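Local structure of FAD dependent oxidoreductase domain-containing protein (Deinococcus radiodurans R1, 3C4N) at residues A[119-124]-A[278-283]; A[195-200]-A[237-242]; A[290-295]-A[318-323]; A[297-302]-A[312-317]; A[363-366]-A[370-373]. The protein is of unknown function but probably acts as an FAD-dependent oxidoreductase, and binds ADP, which corresponds to the adenosine diphosphate part of FAD. All coordinates share one frame; numbering follows the deposited sequence.

Interaction 1 (A[119-124]-A[278-283])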
# COMPACT_ATOMS: atom_id res chain seq x y z
N GLU A 119 24.58 10.56 -1.73
CA GLU A 119 25.85 11.22 -1.48
C GLU A 119 26.82 11.09 -2.65
O GLU A 119 26.71 10.17 -3.46
CB GLU A 119 26.49 10.71 -0.18
CG GLU A 119 26.65 9.20 -0.06
CD GLU A 119 25.53 8.51 0.73
OE1 GLU A 119 25.59 7.27 0.88
OE2 GLU A 119 24.60 9.19 1.21
N ASP A 120 27.73 12.05 -2.75
CA ASP A 120 28.74 12.06 -3.79
C ASP A 120 29.86 11.19 -3.28
O ASP A 120 30.43 11.46 -2.22
CB ASP A 120 29.25 13.48 -4.04
CG ASP A 120 28.14 14.41 -4.45
OD1 ASP A 120 27.38 14.05 -5.37
OD2 ASP A 120 28.03 15.51 -3.87
N ARG A 121 30.19 10.15 -4.02
CA ARG A 121 31.23 9.26 -3.56
C ARG A 121 32.01 8.76 -4.76
O ARG A 121 31.49 8.00 -5.57
CB ARG A 121 30.57 8.09 -2.82
CG ARG A 121 31.45 7.31 -1.89
CD ARG A 121 30.75 6.03 -1.47
NE ARG A 121 29.62 6.24 -0.59
CZ ARG A 121 29.71 6.64 0.68
NH1 ARG A 121 28.62 6.80 1.42
NH2 ARG A 121 30.90 6.90 1.20
N PRO A 122 33.27 9.19 -4.90
CA PRO A 122 34.09 8.75 -6.03
C PRO A 122 34.28 7.23 -6.02
O PRO A 122 34.28 6.61 -4.95
CB PRO A 122 35.40 9.50 -5.81
CG PRO A 122 35.48 9.59 -4.33
CD PRO A 122 34.06 10.00 -3.97
N LEU A 123 34.45 6.66 -7.21
CA LEU A 123 34.63 5.22 -7.36
C LEU A 123 35.98 4.94 -8.01
O LEU A 123 36.32 5.54 -9.02
CB LEU A 123 33.50 4.64 -8.22
CG LEU A 123 33.44 3.13 -8.43
CD1 LEU A 123 32.03 2.70 -8.78
CD2 LEU A 123 34.41 2.74 -9.53
N LEU A 124 36.76 4.03 -7.42
CA LEU A 124 38.07 3.70 -7.97
C LEU A 124 38.13 2.27 -8.48
O LEU A 124 37.79 1.34 -7.75
CB LEU A 124 39.17 3.88 -6.92
CG LEU A 124 39.26 5.19 -6.13
CD1 LEU A 124 40.54 5.16 -5.31
CD2 LEU A 124 39.27 6.38 -7.04
N LEU A 278 33.57 -2.94 -3.36
CA LEU A 278 33.49 -2.72 -1.93
C LEU A 278 32.67 -1.44 -1.74
O LEU A 278 33.16 -0.33 -1.96
CB LEU A 278 34.88 -2.60 -1.31
CG LEU A 278 35.68 -3.92 -1.32
CD1 LEU A 278 37.09 -3.73 -0.73
CD2 LEU A 278 34.92 -4.97 -0.52
N ARG A 279 31.40 -1.63 -1.38
CA ARG A 279 30.46 -0.54 -1.18
C ARG A 279 30.38 -0.12 0.27
O ARG A 279 29.77 -0.81 1.10
CB ARG A 279 29.06 -0.97 -1.67
CG ARG A 279 27.86 -0.18 -1.10
CD ARG A 279 27.77 1.26 -1.61
NE ARG A 279 26.38 1.75 -1.67
CZ ARG A 279 25.79 2.54 -0.77
NH1 ARG A 279 26.46 2.97 0.29
NH2 ARG A 279 24.53 2.90 -0.94
N PRO A 280 31.00 1.02 0.61
CA PRO A 280 30.97 1.50 1.99
C PRO A 280 29.52 1.75 2.42
O PRO A 280 28.76 2.42 1.72
CB PRO A 280 31.80 2.78 1.93
CG PRO A 280 31.64 3.23 0.50
CD PRO A 280 31.75 1.94 -0.26
N GLN A 281 29.15 1.23 3.58
CA GLN A 281 27.78 1.39 4.06
C GLN A 281 27.65 0.98 5.53
O GLN A 281 28.24 -0.00 5.96
CB GLN A 281 26.84 0.54 3.21
CG GLN A 281 25.38 0.76 3.51
CD GLN A 281 24.48 -0.22 2.76
OE1 GLN A 281 24.39 -0.19 1.52
NE2 GLN A 281 23.82 -1.09 3.52
N ASN A 282 26.86 1.74 6.29
CA ASN A 282 26.67 1.44 7.70
C ASN A 282 27.99 1.29 8.46
O ASN A 282 28.13 0.39 9.29
CB ASN A 282 25.86 0.15 7.85
CG ASN A 282 24.45 0.41 8.31
OD1 ASN A 282 23.72 1.21 7.72
ND2 ASN A 282 24.04 -0.27 9.38
N GLY A 283 28.95 2.16 8.16
CA GLY A 283 30.23 2.12 8.84
C GLY A 283 31.13 0.98 8.40
O GLY A 283 32.23 0.82 8.91
O HOH W 1 23.84 5.47 0.73

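Interaction 2 (A[195-200]-A[237-242]). With ADP (adenosine-5'-diphosphate), chain C.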
# COMPACT_ATOMS: atom_id res chain seq x y z
N ALA A 195 0.80 -12.84 -9.09
CA ALA A 195 0.12 -12.66 -10.34
C ALA A 195 0.53 -13.79 -11.30
O ALA A 195 1.69 -14.22 -11.30
CB ALA A 195 0.46 -11.29 -10.93
N GLU A 196 -0.43 -14.25 -12.09
CA GLU A 196 -0.24 -15.30 -13.07
C GLU A 196 -0.83 -14.76 -14.37
O GLU A 196 -1.97 -14.31 -14.39
CB GLU A 196 -1.02 -16.54 -12.66
CG GLU A 196 -0.98 -17.66 -13.68
CD GLU A 196 -2.08 -18.68 -13.45
OE1 GLU A 196 -2.35 -19.00 -12.27
OE2 GLU A 196 -2.66 -19.17 -14.44
N LEU A 197 -0.05 -14.79 -15.45
CA LEU A 197 -0.52 -14.27 -16.72
C LEU A 197 -1.46 -15.21 -17.47
O LEU A 197 -1.15 -16.38 -17.67
CB LEU A 197 0.67 -13.92 -17.63
CG LEU A 197 1.63 -12.81 -17.19
CD1 LEU A 197 2.75 -12.71 -18.20
CD2 LEU A 197 0.92 -11.48 -17.07
N VAL A 198 -2.61 -14.70 -17.85
CA VAL A 198 -3.57 -15.49 -18.60
C VAL A 198 -3.93 -14.72 -19.86
O VAL A 198 -3.78 -13.50 -19.93
CB VAL A 198 -4.87 -15.77 -17.78
CG1 VAL A 198 -4.55 -16.62 -16.57
CG2 VAL A 198 -5.53 -14.46 -17.35
N PRO A 199 -4.41 -15.43 -20.89
CA PRO A 199 -4.78 -14.74 -22.12
C PRO A 199 -5.78 -13.63 -21.84
O PRO A 199 -6.90 -13.90 -21.40
CB PRO A 199 -5.35 -15.86 -22.98
CG PRO A 199 -5.91 -16.82 -21.95
CD PRO A 199 -4.80 -16.84 -20.94
N GLY A 200 -5.35 -12.39 -22.07
CA GLY A 200 -6.23 -11.25 -21.86
C GLY A 200 -6.07 -10.45 -20.57
O GLY A 200 -6.23 -9.23 -20.56
N PRO A 237 11.07 -13.58 -16.83
CA PRO A 237 11.13 -14.51 -17.96
C PRO A 237 10.26 -15.77 -17.78
O PRO A 237 9.51 -16.14 -18.68
CB PRO A 237 12.62 -14.84 -18.04
CG PRO A 237 13.24 -13.51 -17.68
CD PRO A 237 12.42 -13.11 -16.47
N ALA A 238 10.36 -16.42 -16.63
CA ALA A 238 9.56 -17.61 -16.39
C ALA A 238 8.07 -17.28 -16.35
O ALA A 238 7.25 -18.02 -16.89
CB ALA A 238 9.99 -18.29 -15.09
N LEU A 239 7.73 -16.18 -15.69
CA LEU A 239 6.34 -15.76 -15.58
C LEU A 239 5.63 -15.86 -16.92
O LEU A 239 4.60 -16.53 -17.04
CB LEU A 239 6.26 -14.32 -15.09
CG LEU A 239 4.83 -13.85 -14.83
CD1 LEU A 239 4.27 -14.61 -13.62
CD2 LEU A 239 4.81 -12.36 -14.56
N VAL A 240 6.18 -15.19 -17.93
CA VAL A 240 5.61 -15.17 -19.27
C VAL A 240 5.71 -16.51 -19.99
O VAL A 240 4.91 -16.82 -20.87
CB VAL A 240 6.29 -14.11 -20.14
CG1 VAL A 240 6.16 -12.75 -19.50
CG2 VAL A 240 7.74 -14.47 -20.35
N GLU A 241 6.70 -17.31 -19.61
CA GLU A 241 6.90 -18.62 -20.21
C GLU A 241 5.82 -19.58 -19.74
O GLU A 241 5.12 -20.17 -20.54
CB GLU A 241 8.28 -19.15 -19.83
CG GLU A 241 8.50 -20.63 -20.10
CD GLU A 241 8.50 -20.96 -21.58
OE1 GLU A 241 9.21 -20.27 -22.34
OE2 GLU A 241 7.80 -21.93 -21.99
N GLN A 242 5.69 -19.74 -18.43
CA GLN A 242 4.71 -20.67 -17.90
C GLN A 242 3.28 -20.16 -18.03
O GLN A 242 2.33 -20.94 -17.94
CB GLN A 242 5.04 -20.98 -16.44
CG GLN A 242 6.52 -21.37 -16.22
CD GLN A 242 6.90 -21.55 -14.75
OE1 GLN A 242 8.08 -21.50 -14.38
NE2 GLN A 242 5.90 -21.76 -13.90
PB ADP C . 13.69 -5.54 -10.01
O1B ADP C . 13.83 -5.78 -11.45
O2B ADP C . 13.18 -4.05 -9.73
O3B ADP C . 15.11 -5.76 -9.27
PA ADP C . 12.91 -7.04 -7.98
O1A ADP C . 13.47 -8.40 -8.07
O2A ADP C . 13.96 -6.10 -7.19
O3A ADP C . 12.58 -6.47 -9.44
O5' ADP C . 11.44 -6.99 -7.34
C5' ADP C . 10.53 -7.14 -8.38
C4' ADP C . 9.19 -7.59 -7.85
O4' ADP C . 8.24 -8.47 -8.50
C3' ADP C . 9.74 -8.31 -6.65
O3' ADP C . 9.99 -7.38 -5.60
C2' ADP C . 8.69 -9.37 -6.31
O2' ADP C . 8.23 -9.19 -4.96
C1' ADP C . 7.59 -9.14 -7.38
N9 ADP C . 7.09 -10.32 -8.00
C8 ADP C . 7.89 -11.36 -8.51
N7 ADP C . 7.12 -12.32 -8.98
C5 ADP C . 5.82 -11.94 -8.85
C6 ADP C . 4.56 -12.47 -9.27
N6 ADP C . 4.50 -13.49 -10.24
N1 ADP C . 3.43 -11.81 -8.94
C2 ADP C . 3.47 -10.66 -8.25
N3 ADP C . 4.57 -10.11 -7.90
C4 ADP C . 5.80 -10.66 -8.24
O HOH W 2 2.10 -16.56 -15.56

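Interaction 3 (A[290-295]-A[318-323])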
# COMPACT_ATOMS: atom_id res chain seq x y z
N ALA A 290 31.31 -10.29 -8.52
CA ALA A 290 31.15 -10.13 -9.94
C ALA A 290 30.32 -11.32 -10.40
O ALA A 290 30.28 -12.36 -9.75
CB ALA A 290 32.51 -10.13 -10.62
N ILE A 291 29.61 -11.14 -11.52
CA ILE A 291 28.81 -12.22 -12.09
C ILE A 291 29.60 -12.67 -13.31
O ILE A 291 29.69 -11.95 -14.30
CB ILE A 291 27.42 -11.73 -12.54
CG1 ILE A 291 26.74 -10.94 -11.41
CG2 ILE A 291 26.54 -12.93 -12.93
CD1 ILE A 291 26.52 -11.73 -10.13
N HIS A 292 30.18 -13.86 -13.21
CA HIS A 292 30.98 -14.41 -14.30
C HIS A 292 30.10 -15.05 -15.35
O HIS A 292 30.44 -15.04 -16.53
CB HIS A 292 31.95 -15.44 -13.75
CG HIS A 292 32.86 -14.89 -12.70
ND1 HIS A 292 33.73 -13.85 -12.94
CD2 HIS A 292 33.02 -15.23 -11.40
CE1 HIS A 292 34.38 -13.56 -11.83
NE2 HIS A 292 33.98 -14.38 -10.88
N HIS A 293 28.97 -15.59 -14.90
CA HIS A 293 28.06 -16.26 -15.81
C HIS A 293 26.68 -16.45 -15.18
O HIS A 293 26.50 -16.22 -13.99
CB HIS A 293 28.63 -17.63 -16.19
CG HIS A 293 28.89 -18.51 -15.00
ND1 HIS A 293 27.87 -19.06 -14.25
CD2 HIS A 293 30.04 -18.89 -14.41
CE1 HIS A 293 28.39 -19.74 -13.25
NE2 HIS A 293 29.71 -19.66 -13.32
N ARG A 294 25.72 -16.87 -16.00
CA ARG A 294 24.37 -17.09 -15.52
C ARG A 294 24.26 -18.45 -14.82
O ARG A 294 25.02 -19.36 -15.11
CB ARG A 294 23.37 -17.06 -16.68
CG ARG A 294 23.55 -18.18 -17.68
CD ARG A 294 22.32 -18.36 -18.55
NE ARG A 294 22.52 -19.40 -19.56
CZ ARG A 294 23.44 -19.33 -20.52
NH1 ARG A 294 24.24 -18.28 -20.61
NH2 ARG A 294 23.55 -20.32 -21.40
N ASP A 295 23.32 -18.56 -13.88
CA ASP A 295 23.10 -19.79 -13.16
C ASP A 295 22.01 -20.60 -13.86
O ASP A 295 21.01 -20.04 -14.28
CB ASP A 295 22.67 -19.50 -11.72
CG ASP A 295 23.80 -18.94 -10.87
OD1 ASP A 295 24.88 -19.55 -10.85
OD2 ASP A 295 23.60 -17.88 -10.23
N LEU A 318 34.25 -17.75 -3.39
CA LEU A 318 35.38 -18.19 -2.59
C LEU A 318 36.67 -18.11 -3.40
O LEU A 318 37.67 -17.56 -2.95
CB LEU A 318 35.17 -19.63 -2.11
CG LEU A 318 34.71 -19.92 -0.68
CD1 LEU A 318 34.19 -18.66 0.01
CD2 LEU A 318 33.65 -21.01 -0.71
N GLU A 319 36.62 -18.64 -4.62
CA GLU A 319 37.80 -18.63 -5.48
C GLU A 319 38.21 -17.19 -5.79
O GLU A 319 39.39 -16.85 -5.71
CB GLU A 319 37.51 -19.37 -6.80
CG GLU A 319 36.84 -20.73 -6.63
CD GLU A 319 36.70 -21.47 -7.94
OE1 GLU A 319 36.32 -20.85 -8.95
OE2 GLU A 319 36.95 -22.69 -7.96
N ASP A 320 37.23 -16.35 -6.14
CA ASP A 320 37.51 -14.95 -6.45
C ASP A 320 38.25 -14.30 -5.29
O ASP A 320 39.28 -13.65 -5.48
CB ASP A 320 36.21 -14.18 -6.74
CG ASP A 320 35.64 -14.46 -8.13
OD1 ASP A 320 36.42 -14.52 -9.10
OD2 ASP A 320 34.40 -14.61 -8.25
N LEU A 321 37.72 -14.48 -4.08
CA LEU A 321 38.33 -13.92 -2.88
C LEU A 321 39.79 -14.37 -2.75
O LEU A 321 40.68 -13.56 -2.52
CB LEU A 321 37.55 -14.36 -1.63
CG LEU A 321 36.11 -13.89 -1.50
CD1 LEU A 321 35.50 -14.54 -0.27
CD2 LEU A 321 36.04 -12.38 -1.39
N VAL A 322 40.03 -15.67 -2.90
CA VAL A 322 41.38 -16.20 -2.80
C VAL A 322 42.29 -15.49 -3.80
O VAL A 322 43.43 -15.16 -3.48
CB VAL A 322 41.39 -17.72 -3.08
CG1 VAL A 322 42.82 -18.24 -3.12
CG2 VAL A 322 40.58 -18.44 -2.01
N GLY A 323 41.77 -15.22 -4.99
CA GLY A 323 42.55 -14.56 -6.02
C GLY A 323 42.76 -13.07 -5.77
O GLY A 323 43.60 -12.45 -6.41
O HOH W 3 33.80 -11.50 -7.69

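Interaction 4 (A[297-302]-A[312-317])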
# COMPACT_ATOMS: atom_id res chain seq x y z
N HIS A 297 18.87 -23.23 -14.75
CA HIS A 297 17.49 -23.30 -14.28
C HIS A 297 17.37 -24.09 -12.98
O HIS A 297 16.80 -23.61 -12.00
CB HIS A 297 16.60 -23.92 -15.37
CG HIS A 297 15.16 -24.03 -14.99
ND1 HIS A 297 14.70 -24.90 -14.03
CD2 HIS A 297 14.06 -23.37 -15.46
CE1 HIS A 297 13.38 -24.78 -13.92
NE2 HIS A 297 12.98 -23.87 -14.78
N GLY A 298 17.92 -25.30 -12.97
CA GLY A 298 17.86 -26.11 -11.77
C GLY A 298 19.11 -25.93 -10.92
O GLY A 298 20.00 -26.78 -10.93
N TYR A 299 19.17 -24.82 -10.19
CA TYR A 299 20.33 -24.54 -9.35
C TYR A 299 19.93 -24.00 -7.99
O TYR A 299 19.14 -23.07 -7.88
CB TYR A 299 21.27 -23.55 -10.06
CG TYR A 299 22.40 -23.04 -9.20
CD1 TYR A 299 23.39 -23.91 -8.72
CD2 TYR A 299 22.46 -21.70 -8.81
CE1 TYR A 299 24.39 -23.45 -7.86
CE2 TYR A 299 23.45 -21.23 -7.95
CZ TYR A 299 24.41 -22.11 -7.47
OH TYR A 299 25.36 -21.66 -6.58
N HIS A 300 20.48 -24.62 -6.95
CA HIS A 300 20.22 -24.21 -5.58
C HIS A 300 21.52 -23.70 -4.98
O HIS A 300 22.47 -24.46 -4.80
CB HIS A 300 19.71 -25.37 -4.73
CG HIS A 300 18.27 -25.71 -4.97
ND1 HIS A 300 17.52 -26.44 -4.08
CD2 HIS A 300 17.45 -25.42 -6.01
CE1 HIS A 300 16.29 -26.58 -4.55
NE2 HIS A 300 16.22 -25.98 -5.72
N PRO A 301 21.58 -22.40 -4.67
CA PRO A 301 22.79 -21.83 -4.09
C PRO A 301 23.15 -22.51 -2.77
O PRO A 301 22.31 -22.63 -1.87
CB PRO A 301 22.42 -20.36 -3.91
CG PRO A 301 20.94 -20.40 -3.73
CD PRO A 301 20.52 -21.39 -4.78
N ALA A 302 24.39 -22.95 -2.67
CA ALA A 302 24.87 -23.63 -1.48
C ALA A 302 26.15 -22.99 -0.95
O ALA A 302 26.18 -22.45 0.15
CB ALA A 302 25.09 -25.10 -1.78
N GLY A 312 29.19 -19.93 3.95
CA GLY A 312 27.94 -19.60 3.27
C GLY A 312 28.10 -19.03 1.87
O GLY A 312 27.10 -18.78 1.20
N LEU A 313 29.34 -18.82 1.44
CA LEU A 313 29.65 -18.26 0.13
C LEU A 313 29.81 -19.33 -0.95
O LEU A 313 30.40 -20.39 -0.70
CB LEU A 313 30.93 -17.42 0.22
CG LEU A 313 30.89 -16.14 1.05
CD1 LEU A 313 30.52 -16.44 2.48
CD2 LEU A 313 32.25 -15.44 1.00
N ARG A 314 29.31 -19.05 -2.15
CA ARG A 314 29.41 -20.00 -3.26
C ARG A 314 30.87 -20.23 -3.62
O ARG A 314 31.71 -19.36 -3.42
CB ARG A 314 28.68 -19.48 -4.50
CG ARG A 314 27.25 -19.11 -4.25
CD ARG A 314 26.40 -19.19 -5.50
NE ARG A 314 26.87 -18.44 -6.61
CZ ARG A 314 26.91 -18.74 -7.91
NH1 ARG A 314 26.52 -19.89 -8.45
NH2 ARG A 314 27.35 -17.76 -8.67
N ARG A 315 31.14 -21.42 -4.16
CA ARG A 315 32.49 -21.80 -4.54
C ARG A 315 33.14 -20.71 -5.40
O ARG A 315 34.29 -20.32 -5.17
CB ARG A 315 32.44 -23.14 -5.30
CG ARG A 315 33.76 -23.61 -5.91
CD ARG A 315 33.55 -24.89 -6.75
NE ARG A 315 32.46 -24.74 -7.72
CZ ARG A 315 32.51 -23.98 -8.81
NH1 ARG A 315 33.61 -23.28 -9.10
NH2 ARG A 315 31.45 -23.90 -9.61
N GLU A 316 32.40 -20.19 -6.37
CA GLU A 316 32.95 -19.16 -7.24
C GLU A 316 33.38 -17.90 -6.53
O GLU A 316 34.41 -17.31 -6.87
CB GLU A 316 31.95 -18.83 -8.34
CG GLU A 316 31.83 -19.93 -9.35
CD GLU A 316 31.19 -19.46 -10.63
OE1 GLU A 316 29.99 -19.12 -10.58
OE2 GLU A 316 31.89 -19.42 -11.67
N LEU A 317 32.60 -17.47 -5.54
CA LEU A 317 32.95 -16.26 -4.79
C LEU A 317 34.21 -16.56 -3.97
O LEU A 317 35.11 -15.73 -3.88
CB LEU A 317 31.80 -15.86 -3.86
CG LEU A 317 31.67 -14.36 -3.57
CD1 LEU A 317 30.73 -14.16 -2.38
CD2 LEU A 317 33.01 -13.74 -3.27

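Interaction 5 (A[363-366]-A[370-373])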
# COMPACT_ATOMS: atom_id res chain seq x y z
N ALA A 363 13.49 -3.09 -22.01
CA ALA A 363 12.08 -3.42 -22.04
C ALA A 363 11.76 -3.95 -23.44
O ALA A 363 12.49 -3.70 -24.40
CB ALA A 363 11.25 -2.19 -21.72
N GLU A 364 10.67 -4.69 -23.57
CA GLU A 364 10.30 -5.20 -24.86
C GLU A 364 8.83 -5.61 -24.83
O GLU A 364 8.31 -5.99 -23.78
CB GLU A 364 11.20 -6.38 -25.22
CG GLU A 364 10.96 -7.63 -24.40
CD GLU A 364 12.07 -8.66 -24.57
OE1 GLU A 364 12.42 -9.00 -25.73
OE2 GLU A 364 12.59 -9.13 -23.53
N GLU A 365 8.16 -5.53 -25.96
CA GLU A 365 6.76 -5.93 -26.02
C GLU A 365 6.75 -7.31 -26.67
O GLU A 365 6.89 -7.44 -27.88
CB GLU A 365 5.95 -4.91 -26.83
CG GLU A 365 4.43 -5.05 -26.67
CD GLU A 365 3.62 -4.10 -27.55
OE1 GLU A 365 4.13 -3.65 -28.60
OE2 GLU A 365 2.44 -3.83 -27.20
N LEU A 366 6.61 -8.34 -25.84
CA LEU A 366 6.60 -9.73 -26.27
C LEU A 366 5.30 -10.15 -26.95
O LEU A 366 5.19 -11.24 -27.50
CB LEU A 366 6.85 -10.66 -25.08
CG LEU A 366 8.18 -10.47 -24.36
CD1 LEU A 366 8.28 -11.43 -23.15
CD2 LEU A 366 9.30 -10.72 -25.34
N LEU A 370 1.73 -6.51 -24.02
CA LEU A 370 2.54 -7.23 -23.03
C LEU A 370 4.01 -6.81 -23.06
O LEU A 370 4.71 -7.03 -24.06
CB LEU A 370 2.44 -8.74 -23.26
CG LEU A 370 3.12 -9.59 -22.19
CD1 LEU A 370 2.35 -9.42 -20.88
CD2 LEU A 370 3.12 -11.05 -22.60
N HIS A 371 4.49 -6.22 -21.97
CA HIS A 371 5.88 -5.77 -21.87
C HIS A 371 6.67 -6.46 -20.77
O HIS A 371 6.15 -6.68 -19.68
CB HIS A 371 5.95 -4.26 -21.62
CG HIS A 371 5.30 -3.45 -22.69
ND1 HIS A 371 3.96 -3.13 -22.66
CD2 HIS A 371 5.78 -2.96 -23.85
CE1 HIS A 371 3.65 -2.46 -23.76
NE2 HIS A 371 4.73 -2.35 -24.50
N LEU A 372 7.92 -6.78 -21.08
CA LEU A 372 8.80 -7.41 -20.10
C LEU A 372 9.90 -6.40 -19.73
O LEU A 372 10.75 -6.06 -20.55
CB LEU A 372 9.41 -8.69 -20.68
CG LEU A 372 10.53 -9.35 -19.86
CD1 LEU A 372 10.02 -9.78 -18.50
CD2 LEU A 372 11.06 -10.55 -20.63
N LEU A 373 9.86 -5.93 -18.49
CA LEU A 373 10.81 -4.95 -17.95
C LEU A 373 11.92 -5.65 -17.20
O LEU A 373 11.66 -6.40 -16.26
CB LEU A 373 10.08 -4.00 -17.00
CG LEU A 373 10.83 -2.84 -16.31
CD1 LEU A 373 11.60 -2.05 -17.36
CD2 LEU A 373 9.84 -1.94 -15.58
O HOH W 4 13.24 -7.20 -21.79

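Interaction 1 (A[119-124]-A[278-283])
R121 and P280 make the close part of this contact, and E119 and R279 the looser, watery part. The CG of P280 sits over one face of the R121 guanidinium and comes within 3.5 Å of R121 CD, the two side chains sliding past each other in opposite senses. With CG anti to the backbone N (chi1 -160°) and a bend at chi3, the arginine folds back so that NH1 donates to E119 OE1 (3.1 Å), a salt bridge within 119-124. T168 bonds both E119 OE1 and R121 NE, fixing the pair. Toward R279 the packing gives way to water: one molecule donates to E119 OE1 and accepts from R279 NH2 (3.1 Å), while R279 NE is held by the carbonyl of P83. E119 OE1, 4.4 Å from R279 NH1, probably also helps to balance that second charge. Strands 118-127 and 276-281 both pair with strand 270-273, placing the contact in the large mixed sheet that stands beside the Rossmann-type nucleotide domain, as in DAO-like flavoproteins.

Interaction 2 (A[195-200]-A[237-242])
The adenine end of the ADP pocket is built here, where strand 195-198 of the nucleotide-binding sheet and helix 237-242 pack at 7.7 Å between axes, their directions 44° apart, in a Rossmann-type domain. A195 reads the base through its backbone alone: its N-H points almost straight at ADP N1 (A195 N to N1 2.8 Å), and its carbonyl oxygen takes the hydrogen of the amino group N6 (N6 to A195 O 3.1 Å). This donor-acceptor pair fits the Watson-Crick edge of adenine. L239 borders the same corner, its CD1 touching both the A195 carbonyl oxygen and, at 3.6 Å, ADP N6. That methyl is brought there because CG stands anti to the backbone N of L239 (chi1 -175°), swinging the branch from the helix toward the strand.

Farther along the strand, the apolar contact continues through L197, which points at the helix. Its side chain crosses that of L239 at about a right angle, with the two CG atoms 4.1 Å apart, and lies alongside V240, pointing the same way. I42 of strand 36-42 and V230 of strand 227-230 also pack on L197 and L239. No direct hydrogen bond joins strand and helix; instead one water accepts from L197 N (2.8 Å) and donates to L239 O (2.9 Å).

Interaction 3 (A[290-295]-A[318-323])
H292 lies in an irregular loop that follows strand 284-288, and it faces D320 on the regular helix 315-324 without any backbone-to-backbone bond between them. The two side chains approach from opposite directions; H292 CG lies beside the backbone N (chi1 -57°), which carries the ring toward the helix. H292 offers the edge of its ring: NE2 donates to D320 OD2 over 2.7 Å, in the ring plane and with an N-H...O angle of 162°, and the oxygen receives it on its syn lone pair. The carboxylate is turned 47° from the imidazole. A weakly bound water at D320 OD2 also accepts from A290 N (2.9 Å), a second, indirect tie. Nearby negative charge would probably favour a protonated H292. With an alanine at D320, H292 NE2 would probably be left without its acceptor and the ring set free to turn. This is a His-carboxylate hydrogen bond at the surface, away from the ADP site, linking a long loop to the helix that ends it.

Interaction 4 (A[297-302]-A[312-317])
Y299 and R314 meet hydroxyl to guanidinium, the phenol approaching the edge of the arginine group near its plane. Ring and guanidinium are turned 67° apart, so there is no stacking between them. R314 NH1 donates to Y299 OH over 2.8 Å at an angle of 168°, although the hydroxyl is modelled too close to the aliphatic part of the arginine and its exact place is doubtful. The tyrosine reaches across because its CG stands anti to the backbone N (chi1 172°), which sends the ring out from the loop toward the helix start; R314 answers with a chain bent at chi3. P301 flanks the pair: its backbone N sits over one face of the Y299 ring, toward the rim, and its CB approaches R314 CD at 4.4 Å. Both Y299 and P301 also pack on W349.

The arginine has other charged company. NH1 forms a salt bridge with D295, and NH2 lies 3.5 Å from E316 OE1, a pairing of charges in which no N-H points at the oxygen. A methionine in place of R314 would probably leave D295 without this salt-bridge partner and take away the donor modelled at Y299 OH. R314 is the N-cap residue of helix 315-324, with its backbone N bonded to Q256 OE1, and its side-chain contacts join the surface loop to the N-terminal end of that helix.

Interaction 5 (A[363-366]-A[370-373])
Backbone bonding between E364 and L372 is uneven: L372 N donates firmly to E364 O (2.8 Å, 160°), whereas the return bond from E364 N to L372 O is weak, as is the one from L366 N to L370 O at the turn. CA-H...O contacts add to these, E365 CA coming within 3.0 Å of L370 O. A water donates to both E364 OE2 and L372 O. On the face carrying E365 and H371, the glutamate CG, anti to the backbone N (chi1 -166°), lies over the imidazole, 3.9 Å from its centroid, in a CH-pi contact; the carboxylate runs nearly parallel to the ring, and its OE2 is bound by G369 N. L366 CD1 at the corner meets L372 CD2 at 3.9 Å, and E364 runs alongside L372, its OE2 3.6 Å from L372 CD2. Strand 370-374 pairs on its other edge with strand 227-230. Within this antiparallel hairpin few firm hydrogen bonds hold the outer strand; C-H contacts, side-chain packing and water probably contribute.

In the fold
From the N terminus, interaction 1 closes the longest loop, from 119-124 to 278-283, within the large mixed sheet. Interaction 2 lies inside that loop, on the far side of the chain's centre, where it joins strand 194-198 to helix 236-244 beside ADP. The chain then closes interaction 3, which encloses interaction 4; both tie the same long loop to helix 315-324, and they touch where L318 and L321 pack on L313. Interaction 5, a local hairpin, comes last. It returns to the nucleotide-binding sheet and packs on interaction 2 through L197 with L370 and V240 with L366. None of the closures cross.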